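Local coordinates for protein putative sugar isomerase (Parabacteroides distasonis, PDB 3LMZ) that probably interconverts sugars as an isomerase, on a TIM barrel of the xylose isomerase-like family, at residues A[109-112]-A[113-116]; A[119-122]-A[123-127]; A[132-135]-A[136-140]; A[144-147]-A[148-151]. One frame throughout, in Å; residues are numbered along the deposited sequence. Where two conformers were deposited one is given.

Interaction 1: A[109-112]-A[113-116]; sequences VPNY and ELLP
Asn111 O takes the amide hydrogen of Leu114, with N and O 2.9 Å apart. One residue on, Leu115 N reaches back to Tyr112 O at 3.1 Å, and the N-H points almost straight at its acceptor (169°). Each bond spans three residues, as in a 3-10 turn. A side-chain bond lies beside this turn: Asn111 ND2 donates to Glu113 OE2 at 3.1 Å. The acceptor lies in the amide plane of Asn111. The carboxylate is met on its syn side but out of its own plane, and the two flat groups are turned 58° against each other. Glu113 sets its CG between its backbone N and carbonyl carbon (chi1 70°). A bend at chi2 then brings the carboxylate back beside Asn111 CB. With a leucine in place of Asn111, the Glu113 carboxylate would probably lose this N-H partner and be freer to swing away into solvent. The turn is a beta-alpha junction of the TIM barrel. Strand 105-110 ends here, and helix 115-125 begins on the other side. On the inner side, Pro110 CG meets Leu115 CD2 at 4.0 Å, and both side chains also rest on Ile131 of strand 128-132. In a separate contact, Leu114 CD1 lies 4.0 Å from Asn111 CB. Leu115 CD1 comes to the edge of the Tyr112 ring, near its plane, 4.4 Å from Tyr112 CD1. The Tyr112 ring also meets Tyr141 edge-to-face.

Interaction 2: A[119-122]-A[123-127]; sequences DKKV and KEYDF
Asp119 and Lys123 form a salt bridge one turn apart on helix 115-125, the helix of the beta-alpha-beta unit between strands 105-110 and 128-132 of the barrel. Asp119 OD1 is met by Lys123 NZ at 2.8 Å, on the syn side of the carboxylate. The lysine chain runs extended and then bends at its last torsion (chi4 61°), which turns NZ onto the acid. A water takes a hydrogen from Lys123 NZ and gives one to Asp119 OD2. Lys123 NZ also pairs with Asp155. Lys120 contributes its backbone: Lys120 O accepts from Glu124 N at 3.0 Å. Lys121 comes next, and its chain bends at chi2 (-77°) to run beside Glu124 and Tyr125. Lys121 NZ reaches Glu124 OE1 at 2.9 Å, again on the syn side, and has a second acid in Asp92. Lys121 CD packs against Tyr125 CE1 at 4.0 Å. A water joins Lys121 NZ to Tyr125 OH, 2.7 Å from that hydroxyl. Tyr125 N closes a normal helical bond to Lys121 O. Val122 O receives a weak bond from Asp126 N at 2.8 Å. Asp126, with positive phi, is the first residue to depart from helical angles. Beyond it, Phe127 O lies beside Val122. This oxygen is buried, with Phe127 O 3.4 Å from Val122 CB, and has no polar partner.

Interaction 3: A[132-135]-A[136-140]; sequences HLHG and PDIKT
His134 CB packs against Ile138 CB at 3.7 Å where the loop after strand 128-132 folds back on itself. This is the tight part of the contact. With chi1 at -69°, Ile138 places its CG2 methyl opposite its own N and beside His134 CB and ND1. Between the two residues the chain makes a type I turn from Gly135 to Ile138, closed by a weak bond from Ile138 N to Gly135 O at 3.3 Å. Gly135 has positive phi, and a CB here would probably clash with Pro136 CD. The His134 ring is backed on one face by His132 O, 3.2 Å above its centre. The looser part is bridged by water. One water gives a hydrogen to His134 O at 2.7 Å and another to Asp137 OD2, and accepts from Asp137 N at 3.0 Å. A second water lies in the plane of the His134 ring, 2.6 Å from His134 ND1, and donates to Thr140 O at 2.7 Å. Asp137 is exposed here, though its OD2 also forms a salt bridge with Arg169. His134 NE2 and His132 ND1 both bind a citrate, probably from the crystallisation liquor. Its site is consistent with the pocket that TIM barrels carry at the C-terminal ends of their strands. The loop leads from strand 128-132 to helix 144-151, with Leu133 against strand 158-163 and Pro136 against Arg169 of helix 164-169.

Interaction 4: A[144-147]-A[148-151]; sequences ATDV and WVHT
Asp146 O accepts two hydrogen bonds from His150. The ring atom His150 ND1 donates at 2.9 Å to Asp146 O, with that oxygen in the ring plane. The backbone His150 N donates at 3.2 Å, from the opposite face of the carbonyl plane. His150 CG lies beside its own backbone N (chi1 -76°), which lets the ring edge turn back along the helix to the same oxygen. Asp146 OD1 lies close by, 3.3 Å from His150 CE1, with the carboxylate and ring planes 56° apart. A phenylalanine in place of His150 would probably leave Asp146 O with the backbone donor alone and the ring edge without its polar tie. Next along the helix, Thr151 OG1 donates to Val147 O at 2.9 Å, from above the carbonyl plane. These bonds lie on helix 144-151, which joins strands 128-132 and 158-163 in a beta-alpha-beta unit of the barrel. Trp148 N and Val149 N make its regular bonds to Ala144 O and Thr145 O, both 2.9 Å. Val147 and Thr151 turn inward to Ile131. Farther out, the His150 ring stacks on Tyr112, whose hydroxyl hydrogen-bonds to Asp146 OD2. On another side, Tyr181 stacks with Trp148 and bonds to Thr145 OG1.

The four contacts are local and run in series, so none nests in or crosses another. Interaction 1 turns the chain from strand 105-110 into helix 115-125. Interaction 2 follows on that helix and closes its C-terminal end before strand 128-132. Interaction 3 folds the loop after that strand, and interaction 4 lies on helix 144-151, which the loop leads into. Interactions 1 and 4 meet through side chains, with centres about 12 Å apart. Interaction 3 touches both: Thr140 packs on Tyr112, and Leu133 on Ala144 and Val147. Together they tie two successive beta-alpha-beta units of the barrel. Interaction 2 continues the helix begun in interaction 1 but touches neither interaction 3 nor interaction 4.

Interaction 1: A[109-112]-A[113-116]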
ATOM      1  N   VAL A 109      12.448  24.606  12.351  1.00 13.88           N
ATOM      2  CA  VAL A 109      13.498  25.059  11.481  1.00 13.90           C
ATOM      3  C   VAL A 109      13.950  26.427  11.980  1.00 13.95           C
ATOM      4  O   VAL A 109      13.457  27.445  11.515  1.00 14.37           O
ATOM      5  CB  VAL A 109      13.048  25.081  10.011  1.00 13.64           C
ATOM      6  CG1 VAL A 109      14.233  25.393   9.061  1.00 15.39           C
ATOM      7  CG2 VAL A 109      12.394  23.729   9.654  1.00 14.71           C
ATOM      8  N   PRO A 110      14.875  26.459  12.949  1.00 13.22           N
ATOM      9  CA  PRO A 110      15.367  27.767  13.496  1.00 12.13           C
ATOM     10  C   PRO A 110      16.549  28.276  12.691  1.00 13.91           C
ATOM     11  O   PRO A 110      17.452  27.475  12.345  1.00 15.76           O
ATOM     12  CB  PRO A 110      15.799  27.395  14.887  1.00 13.49           C
ATOM     13  CG  PRO A 110      16.254  25.972  14.776  1.00 15.24           C
ATOM     14  CD  PRO A 110      15.521  25.325  13.617  1.00 15.13           C
ATOM     15  N   ASN A 111      16.625  29.585  12.495  1.00 14.99           N
ATOM     16  CA  ASN A 111      17.824  30.168  11.893  1.00 15.35           C
ATOM     17  C   ASN A 111      19.039  29.711  12.745  1.00 15.83           C
ATOM     18  O   ASN A 111      18.962  29.573  13.985  1.00 13.59           O
ATOM     19  CB  ASN A 111      17.766  31.714  11.942  1.00 15.47           C
ATOM     20  CG  ASN A 111      16.727  32.313  11.007  1.00 18.68           C
ATOM     21  OD1 ASN A 111      15.892  31.615  10.460  1.00 19.54           O
ATOM     22  ND2 ASN A 111      16.784  33.633  10.824  1.00 19.97           N
ATOM     23  N   TYR A 112      20.169  29.469  12.101  1.00 15.22           N
ATOM     24  CA  TYR A 112      21.366  28.982  12.840  1.00 14.53           C
ATOM     25  C   TYR A 112      21.693  29.842  14.051  1.00 15.80           C
ATOM     26  O   TYR A 112      22.053  29.332  15.086  1.00 14.82           O
ATOM     27  CB  TYR A 112      22.628  29.006  11.935  1.00 17.45           C
ATOM     28  CG  TYR A 112      22.726  27.909  10.895  1.00 18.22           C
ATOM     29  CD1 TYR A 112      22.608  26.581  11.213  1.00 15.85           C
ATOM     30  CD2 TYR A 112      23.076  28.213   9.580  1.00 25.43           C
ATOM     31  CE1 TYR A 112      22.682  25.603  10.257  1.00 18.02           C
ATOM     32  CE2 TYR A 112      23.199  27.212   8.605  1.00 24.13           C
ATOM     33  CZ  TYR A 112      22.992  25.903   8.955  1.00 23.05           C
ATOM     34  OH  TYR A 112      23.088  24.843   8.054  1.00 25.08           O
ATOM     35  N   GLU A 113      21.604  31.147  13.889  1.00 15.09           N
ATOM     36  CA  GLU A 113      22.003  32.055  14.976  1.00 15.15           C
ATOM     37  C   GLU A 113      21.102  31.975  16.178  1.00 11.93           C
ATOM     38  O   GLU A 113      21.413  32.534  17.236  1.00 14.95           O
ATOM     39  CB  GLU A 113      22.124  33.512  14.474  1.00 14.43           C
ATOM     40  CG  GLU A 113      20.859  34.241  14.115  1.00 18.12           C
ATOM     41  CD  GLU A 113      20.311  33.960  12.701  1.00 22.89           C
ATOM     42  OE1 GLU A 113      20.894  33.136  11.923  1.00 19.90           O
ATOM     43  OE2 GLU A 113      19.262  34.616  12.364  1.00 26.77           O
ATOM     44  N   LEU A 114      19.946  31.357  16.010  1.00 11.58           N
ATOM     45  CA  LEU A 114      18.978  31.159  17.076  1.00 13.69           C
ATOM     46  C   LEU A 114      19.102  29.863  17.843  1.00 12.90           C
ATOM     47  O   LEU A 114      18.347  29.644  18.809  1.00 13.22           O
ATOM     48  CB  LEU A 114      17.543  31.321  16.564  1.00 14.40           C
ATOM     49  CG  LEU A 114      17.189  32.686  15.983  1.00 16.03           C
ATOM     50  CD1 LEU A 114      15.821  32.663  15.303  1.00 16.68           C
ATOM     51  CD2 LEU A 114      17.285  33.779  17.070  1.00 17.49           C
ATOM     52  N   LEU A 115      20.052  29.000  17.472  1.00 13.49           N
ATOM     53  CA  LEU A 115      20.260  27.760  18.197  1.00 15.05           C
ATOM     54  C   LEU A 115      20.552  27.938  19.698  1.00 14.76           C
ATOM     55  O   LEU A 115      20.016  27.207  20.542  1.00 15.09           O
ATOM     56  CB  LEU A 115      21.326  26.925  17.513  1.00 15.62           C
ATOM     57  CG  LEU A 115      20.821  26.251  16.209  1.00 18.45           C
ATOM     58  CD1 LEU A 115      22.003  25.703  15.437  1.00 18.34           C
ATOM     59  CD2 LEU A 115      19.780  25.206  16.428  1.00 19.55           C
ATOM     60  N   PRO A 116      21.356  28.953  20.075  1.00 16.38           N
ATOM     61  CA  PRO A 116      21.508  29.189  21.524  1.00 16.74           C
ATOM     62  C   PRO A 116      20.183  29.490  22.253  1.00 15.33           C
ATOM     63  O   PRO A 116      19.938  29.069  23.388  1.00 14.81           O
ATOM     64  CB  PRO A 116      22.450  30.393  21.572  1.00 15.06           C
ATOM     65  CG  PRO A 116      23.233  30.297  20.279  1.00 16.34           C
ATOM     66  CD  PRO A 116      22.261  29.787  19.244  1.00 13.99           C
TER

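Interaction 2: A[119-122]-A[123-127]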
ATOM      1  N   ASP A 119      18.300  26.318  22.737  1.00 13.89           N
ATOM      2  CA  ASP A 119      18.944  25.690  23.899  1.00 12.99           C
ATOM      3  C   ASP A 119      18.351  26.184  25.218  1.00 12.27           C
ATOM      4  O   ASP A 119      17.934  25.403  26.094  1.00 13.34           O
ATOM      5  CB  ASP A 119      20.453  25.866  23.829  1.00 13.53           C
ATOM      6  CG  ASP A 119      21.185  25.098  24.894  1.00 16.65           C
ATOM      7  OD1 ASP A 119      21.069  25.508  26.091  1.00 15.07           O
ATOM      8  OD2 ASP A 119      21.966  24.203  24.545  1.00 16.65           O
ATOM      9  N   LYS A 120      18.262  27.507  25.367  1.00 14.83           N
ATOM     10  CA  LYS A 120      17.629  28.132  26.534  1.00 14.66           C
ATOM     11  C   LYS A 120      16.191  27.629  26.716  1.00 12.46           C
ATOM     12  O   LYS A 120      15.751  27.280  27.835  1.00 12.66           O
ATOM     13  CB  LYS A 120      17.612  29.677  26.357  1.00 15.09           C
ATOM     14  CG  LYS A 120      17.143  30.442  27.531  1.00 23.67           C
ATOM     15  CD  LYS A 120      16.971  31.941  27.207  1.00 23.77           C
ATOM     16  CE  LYS A 120      17.950  32.774  27.857  1.00 37.50           C
ATOM     17  NZ  LYS A 120      17.683  34.221  27.554  1.00 30.57           N
ATOM     18  N   LYS A 121      15.433  27.511  25.616  1.00 11.84           N
ATOM     19  CA  LYS A 121      14.021  27.157  25.700  1.00 15.95           C
ATOM     20  C   LYS A 121      13.802  25.653  25.992  1.00 14.56           C
ATOM     21  O   LYS A 121      12.930  25.331  26.812  1.00 14.08           O
ATOM     22  CB  LYS A 121      13.283  27.612  24.424  1.00 15.76           C
ATOM     23  CG  LYS A 121      13.086  29.145  24.377  1.00 16.69           C
ATOM     24  CD  LYS A 121      11.938  29.558  25.315  1.00 18.60           C
ATOM     25  CE  LYS A 121      11.819  31.035  25.555  1.00 23.94           C
ATOM     26  NZ  LYS A 121      10.546  31.331  26.334  1.00 19.99           N
ATOM     27  N   VAL A 122      14.665  24.779  25.473  1.00 13.57           N
ATOM     28  CA  VAL A 122      14.510  23.392  25.824  1.00 14.99           C
ATOM     29  C   VAL A 122      14.799  23.211  27.306  1.00 13.34           C
ATOM     30  O   VAL A 122      14.145  22.358  27.929  1.00 13.75           O
ATOM     31  CB  VAL A 122      15.320  22.334  24.970  1.00 15.86           C
ATOM     32  CG1 VAL A 122      14.930  22.364  23.489  1.00 16.82           C
ATOM     33  CG2 VAL A 122      16.803  22.506  25.077  1.00 18.71           C
ATOM     34  N   LYS A 123      15.702  24.006  27.915  1.00 13.12           N
ATOM     35  CA  LYS A 123      15.946  23.935  29.363  1.00 16.25           C
ATOM     36  C   LYS A 123      14.751  24.430  30.171  1.00 15.00           C
ATOM     37  O   LYS A 123      14.397  23.861  31.188  1.00 14.91           O
ATOM     38  CB  LYS A 123      17.193  24.753  29.696  1.00 14.95           C
ATOM     39  CG  LYS A 123      18.478  24.069  29.238  1.00 15.56           C
ATOM     40  CD  LYS A 123      19.712  24.954  29.477  1.00 12.19           C
ATOM     41  CE  LYS A 123      21.023  24.194  29.403  1.00 14.31           C
ATOM     42  NZ  LYS A 123      21.326  23.525  28.059  1.00 14.25           N
ATOM     43  N   GLU A 124      14.130  25.506  29.700  1.00 13.49           N
ATOM     44  CA  GLU A 124      13.010  26.114  30.375  1.00 15.53           C
ATOM     45  C   GLU A 124      11.803  25.192  30.390  1.00 14.27           C
ATOM     46  O   GLU A 124      11.079  25.081  31.399  1.00 14.18           O
ATOM     47  CB  GLU A 124      12.664  27.443  29.701  1.00 15.81           C
ATOM     48  CG  GLU A 124      11.449  28.105  30.284  1.00 14.67           C
ATOM     49  CD  GLU A 124      11.012  29.370  29.600  1.00 16.87           C
ATOM     50  OE1 GLU A 124      11.611  29.755  28.573  1.00 18.14           O
ATOM     51  OE2 GLU A 124      10.023  29.994  30.079  1.00 19.07           O
ATOM     52  N   TYR A 125      11.530  24.503  29.290  1.00 13.52           N
ATOM     53  CA  TYR A 125      10.300  23.739  29.095  1.00 15.17           C
ATOM     54  C   TYR A 125      10.472  22.219  29.249  1.00 15.05           C
ATOM     55  O   TYR A 125       9.484  21.494  29.403  1.00 15.34           O
ATOM     56  CB  TYR A 125       9.686  24.010  27.723  1.00 15.44           C
ATOM     57  CG  TYR A 125       8.973  25.297  27.612  1.00 13.51           C
ATOM     58  CD1 TYR A 125       9.687  26.469  27.412  1.00 13.40           C
ATOM     59  CD2 TYR A 125       7.596  25.378  27.724  1.00 17.09           C
ATOM     60  CE1 TYR A 125       9.046  27.687  27.338  1.00 14.83           C
ATOM     61  CE2 TYR A 125       6.925  26.579  27.628  1.00 15.93           C
ATOM     62  CZ  TYR A 125       7.651  27.748  27.448  1.00 19.37           C
ATOM     63  OH  TYR A 125       6.993  28.955  27.383  1.00 18.67           O
ATOM     64  N   ASP A 126      11.699  21.735  29.194  1.00 14.79           N
ATOM     65  CA  ASP A 126      12.018  20.306  29.162  1.00 13.44           C
ATOM     66  C   ASP A 126      11.290  19.610  28.002  1.00 12.82           C
ATOM     67  O   ASP A 126      10.580  18.609  28.190  1.00 15.79           O
ATOM     68  CB  ASP A 126      11.663  19.605  30.476  1.00 14.10           C
ATOM     69  CG  ASP A 126      12.219  18.175  30.545  1.00 17.16           C
ATOM     70  OD1 ASP A 126      13.226  17.786  29.827  1.00 16.46           O
ATOM     71  OD2 ASP A 126      11.656  17.398  31.367  1.00 18.50           O
ATOM     72  N   PHE A 127      11.493  20.135  26.794  1.00 13.78           N
ATOM     73  CA  PHE A 127      10.989  19.559  25.552  1.00 12.46           C
ATOM     74  C   PHE A 127      12.183  19.117  24.670  1.00 13.33           C
ATOM     75  O   PHE A 127      13.296  19.646  24.809  1.00 14.93           O
ATOM     76  CB  PHE A 127      10.184  20.603  24.713  1.00 13.46           C
ATOM     77  CG  PHE A 127       8.904  21.075  25.341  1.00 12.90           C
ATOM     78  CD1 PHE A 127       8.277  20.402  26.351  1.00 13.93           C
ATOM     79  CD2 PHE A 127       8.290  22.219  24.815  1.00 15.62           C
ATOM     80  CE1 PHE A 127       7.068  20.858  26.889  1.00 16.97           C
ATOM     81  CE2 PHE A 127       7.092  22.664  25.329  1.00 14.55           C
ATOM     82  CZ  PHE A 127       6.484  21.993  26.341  1.00 14.11           C
TER
HETATM   83  O   HOH W   1      23.881  23.921  26.471  1.00 19.24           O
HETATM   84  O   HOH W   2       7.999  30.610  25.441  1.00 20.23           O

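Interaction 3: A[132-135]-A[136-140]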
ATOM      1  N   HIS A 132      14.205  19.952  11.209  1.00 14.17           N
ATOM      2  CA  HIS A 132      13.894  19.267   9.929  1.00 12.96           C
ATOM      3  C   HIS A 132      14.924  19.606   8.856  1.00 14.57           C
ATOM      4  O   HIS A 132      14.892  20.694   8.304  1.00 17.39           O
ATOM      5  CB  HIS A 132      12.466  19.579   9.426  1.00 13.35           C
ATOM      6  CG  HIS A 132      12.061  18.699   8.290  1.00 13.66           C
ATOM      7  ND1 HIS A 132      11.152  19.058   7.323  1.00 18.46           N
ATOM      8  CD2 HIS A 132      12.476  17.450   7.954  1.00 15.09           C
ATOM      9  CE1 HIS A 132      11.025  18.077   6.444  1.00 17.44           C
ATOM     10  NE2 HIS A 132      11.820  17.083   6.793  1.00 16.19           N
ATOM     11  N   LEU A 133      15.731  18.609   8.508  1.00 15.60           N
ATOM     12  CA  LEU A 133      16.730  18.767   7.436  1.00 14.07           C
ATOM     13  C   LEU A 133      16.013  18.741   6.100  1.00 16.07           C
ATOM     14  O   LEU A 133      14.979  18.128   5.954  1.00 15.27           O
ATOM     15  CB  LEU A 133      17.828  17.726   7.567  1.00 13.82           C
ATOM     16  CG  LEU A 133      17.440  16.270   7.285  1.00 16.05           C
ATOM     17  CD1 LEU A 133      17.598  15.912   5.776  1.00 16.66           C
ATOM     18  CD2 LEU A 133      18.193  15.205   8.151  1.00 17.38           C
ATOM     19  N   HIS A 134      16.608  19.423   5.107  1.00 14.39           N
ATOM     20  CA  HIS A 134      15.880  19.874   3.921  1.00 14.12           C
ATOM     21  C   HIS A 134      16.449  19.531   2.567  1.00 16.73           C
ATOM     22  O   HIS A 134      15.783  19.828   1.570  1.00 18.72           O
ATOM     23  CB  HIS A 134      15.665  21.376   3.993  1.00 16.97           C
ATOM     24  CG  HIS A 134      14.564  21.757   4.918  1.00 17.20           C
ATOM     25  ND1 HIS A 134      14.651  22.836   5.761  1.00 20.08           N
ATOM     26  CD2 HIS A 134      13.331  21.216   5.106  1.00 19.70           C
ATOM     27  CE1 HIS A 134      13.526  22.921   6.463  1.00 17.22           C
ATOM     28  NE2 HIS A 134      12.700  21.967   6.069  1.00 18.54           N
ATOM     29  N   GLY A 135      17.592  18.871   2.526  1.00 15.77           N
ATOM     30  CA  GLY A 135      18.182  18.418   1.271  1.00 15.69           C
ATOM     31  C   GLY A 135      18.896  19.492   0.492  1.00 16.27           C
ATOM     32  O   GLY A 135      19.098  20.623   0.952  1.00 16.11           O
ATOM     33  N   PRO A 136      19.341  19.117  -0.698  1.00 14.91           N
ATOM     34  CA  PRO A 136      20.298  19.911  -1.427  1.00 18.04           C
ATOM     35  C   PRO A 136      19.763  21.199  -2.014  1.00 18.16           C
ATOM     36  O   PRO A 136      20.602  22.014  -2.395  1.00 23.74           O
ATOM     37  CB  PRO A 136      20.752  18.987  -2.551  1.00 17.73           C
ATOM     38  CG  PRO A 136      19.578  18.086  -2.789  1.00 17.48           C
ATOM     39  CD  PRO A 136      19.005  17.873  -1.390  1.00 15.45           C
ATOM     40  N   ASP A 137      18.460  21.413  -2.070  1.00 19.17           N
ATOM     41  CA  ASP A 137      17.894  22.690  -2.613  1.00 24.27           C
ATOM     42  C   ASP A 137      17.941  23.870  -1.601  1.00 27.29           C
ATOM     43  O   ASP A 137      17.736  25.039  -1.992  1.00 27.47           O
ATOM     44  CB  ASP A 137      16.433  22.505  -3.039  1.00 26.85           C
ATOM     45  CG  ASP A 137      16.260  21.525  -4.198  1.00 30.73           C
ATOM     46  OD1 ASP A 137      16.831  21.751  -5.277  1.00 39.79           O
ATOM     47  OD2 ASP A 137      15.534  20.539  -4.013  1.00 33.75           O
ATOM     48  N   ILE A 138      18.200  23.572  -0.314  1.00 25.17           N
ATOM     49  CA  ILE A 138      18.073  24.555   0.765  1.00 23.05           C
ATOM     50  C   ILE A 138      19.427  24.721   1.493  1.00 23.44           C
ATOM     51  O   ILE A 138      20.121  23.734   1.752  1.00 24.77           O
ATOM     52  CB  ILE A 138      16.946  24.077   1.744  1.00 22.78           C
ATOM     53  CG1 ILE A 138      15.576  24.183   1.052  1.00 28.40           C
ATOM     54  CG2 ILE A 138      16.942  24.852   3.005  1.00 23.67           C
ATOM     55  CD1 ILE A 138      15.342  23.180   0.023  1.00 43.34           C
ATOM     56  N   LYS A 139      19.823  25.956   1.801  1.00 25.78           N
ATOM     57  CA  LYS A 139      21.167  26.215   2.321  1.00 26.49           C
ATOM     58  C   LYS A 139      21.375  25.791   3.766  1.00 26.19           C
ATOM     59  O   LYS A 139      22.483  25.383   4.160  1.00 29.26           O
ATOM     60  CB  LYS A 139      21.565  27.710   2.168  1.00 29.90           C
ATOM     61  CG  LYS A 139      22.031  28.076   0.750  1.00 40.98           C
ATOM     62  N   THR A 140      20.324  25.929   4.564  1.00 21.69           N
ATOM     63  CA  THR A 140      20.401  25.665   5.976  1.00 24.22           C
ATOM     64  C   THR A 140      19.857  24.269   6.258  1.00 23.46           C
ATOM     65  O   THR A 140      18.810  23.896   5.763  1.00 22.34           O
ATOM     66  CB  THR A 140      19.574  26.673   6.742  1.00 26.33           C
ATOM     67  OG1 THR A 140      19.996  28.003   6.354  1.00 34.79           O
ATOM     68  CG2 THR A 140      19.771  26.483   8.246  1.00 25.56           C
TER
HETATM   69  O   HOH W   3      15.975  19.961  -1.139  1.00 20.75           O
HETATM   70  O   HOH W   4      16.360  24.757   6.360  1.00 23.46           O

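Interaction 4: A[144-147]-A[148-151]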
ATOM      1  N   ALA A 144      21.799  15.403   7.558  1.00 13.04           N
ATOM      2  CA  ALA A 144      21.851  14.985   8.944  1.00 12.54           C
ATOM      3  C   ALA A 144      23.185  15.436   9.559  1.00 13.80           C
ATOM      4  O   ALA A 144      23.204  15.909  10.698  1.00 13.56           O
ATOM      5  CB  ALA A 144      21.715  13.483   9.020  1.00 13.52           C
ATOM      6  N   THR A 145      24.285  15.367   8.797  1.00 14.98           N
ATOM      7  CA  THR A 145      25.593  15.779   9.317  1.00 13.92           C
ATOM      8  C   THR A 145      25.599  17.229   9.695  1.00 13.67           C
ATOM      9  O   THR A 145      26.160  17.612  10.726  1.00 14.54           O
ATOM     10  CB  THR A 145      26.692  15.528   8.288  1.00 15.14           C
ATOM     11  OG1 THR A 145      26.714  14.128   7.995  1.00 14.19           O
ATOM     12  CG2 THR A 145      28.075  16.058   8.807  1.00 14.29           C
ATOM     13  N   ASP A 146      24.936  18.061   8.890  1.00 13.45           N
ATOM     14  CA  ASP A 146      24.893  19.490   9.210  1.00 15.07           C
ATOM     15  C   ASP A 146      24.117  19.757  10.497  1.00 13.75           C
ATOM     16  O   ASP A 146      24.530  20.593  11.292  1.00 13.90           O
ATOM     17  CB  ASP A 146      24.253  20.289   8.094  1.00 15.09           C
ATOM     18  CG  ASP A 146      24.369  21.777   8.330  1.00 19.20           C
ATOM     19  OD1 ASP A 146      25.516  22.290   8.236  1.00 21.06           O
ATOM     20  OD2 ASP A 146      23.357  22.438   8.645  1.00 18.07           O
ATOM     21  N   VAL A 147      23.058  19.025  10.754  1.00 13.64           N
ATOM     22  CA  VAL A 147      22.322  19.205  11.986  1.00 14.18           C
ATOM     23  C   VAL A 147      23.142  18.719  13.134  1.00 14.76           C
ATOM     24  O   VAL A 147      23.249  19.434  14.151  1.00 15.24           O
ATOM     25  CB  VAL A 147      20.958  18.501  11.992  1.00 16.04           C
ATOM     26  CG1 VAL A 147      20.271  18.681  13.363  1.00 14.29           C
ATOM     27  CG2 VAL A 147      20.079  19.051  10.894  1.00 15.13           C
ATOM     28  N   TRP A 148      23.828  17.595  12.956  1.00 14.54           N
ATOM     29  CA  TRP A 148      24.711  17.061  13.963  1.00 15.68           C
ATOM     30  C   TRP A 148      25.775  18.067  14.369  1.00 14.28           C
ATOM     31  O   TRP A 148      25.963  18.333  15.551  1.00 15.06           O
ATOM     32  CB  TRP A 148      25.359  15.769  13.497  1.00 15.47           C
ATOM     33  CG  TRP A 148      26.283  15.106  14.497  1.00 15.72           C
ATOM     34  CD1 TRP A 148      27.670  15.139  14.521  1.00 17.63           C
ATOM     35  CD2 TRP A 148      25.883  14.339  15.634  1.00 14.95           C
ATOM     36  NE1 TRP A 148      28.133  14.393  15.594  1.00 17.21           N
ATOM     37  CE2 TRP A 148      27.062  13.892  16.289  1.00 19.64           C
ATOM     38  CE3 TRP A 148      24.641  13.927  16.130  1.00 16.11           C
ATOM     39  CZ2 TRP A 148      27.018  13.041  17.410  1.00 17.70           C
ATOM     40  CZ3 TRP A 148      24.608  13.082  17.228  1.00 16.40           C
ATOM     41  CH2 TRP A 148      25.772  12.662  17.863  1.00 19.21           C
ATOM     42  N   VAL A 149      26.485  18.607  13.377  0.50 15.47           N
ATOM     43  CA  VAL A 149      27.600  19.509  13.674  0.50 16.08           C
ATOM     44  C   VAL A 149      27.120  20.760  14.417  0.50 16.38           C
ATOM     45  O   VAL A 149      27.838  21.305  15.271  0.50 16.06           O
ATOM     46  CB  VAL A 149      28.395  19.890  12.365  0.50 16.73           C
ATOM     47  CG1 VAL A 149      28.762  18.640  11.581  0.50 16.72           C
ATOM     48  CG2 VAL A 149      27.605  20.861  11.508  0.50 18.29           C
ATOM     49  N   HIS A 150      25.906  21.216  14.115  1.00 14.90           N
ATOM     50  CA  HIS A 150      25.330  22.427  14.774  1.00 14.74           C
ATOM     51  C   HIS A 150      24.693  22.162  16.137  1.00 16.41           C
ATOM     52  O   HIS A 150      24.391  23.109  16.866  1.00 19.66           O
ATOM     53  CB  HIS A 150      24.338  23.106  13.835  1.00 16.28           C
ATOM     54  CG  HIS A 150      25.001  23.879  12.747  1.00 18.17           C
ATOM     55  ND1 HIS A 150      25.336  23.336  11.527  1.00 18.89           N
ATOM     56  CD2 HIS A 150      25.471  25.147  12.740  1.00 19.77           C
ATOM     57  CE1 HIS A 150      25.955  24.251  10.800  1.00 19.99           C
ATOM     58  NE2 HIS A 150      26.028  25.362  11.505  1.00 20.20           N
ATOM     59  N   THR A 151      24.464  20.898  16.481  1.00 12.95           N
ATOM     60  CA  THR A 151      23.808  20.545  17.724  1.00 13.96           C
ATOM     61  C   THR A 151      24.631  19.689  18.732  1.00 12.82           C
ATOM     62  O   THR A 151      24.240  19.612  19.907  1.00 13.87           O
ATOM     63  CB  THR A 151      22.480  19.840  17.499  1.00 15.93           C
ATOM     64  OG1 THR A 151      22.684  18.595  16.823  1.00 15.28           O
ATOM     65  CG2 THR A 151      21.514  20.724  16.711  1.00 18.15           C
TER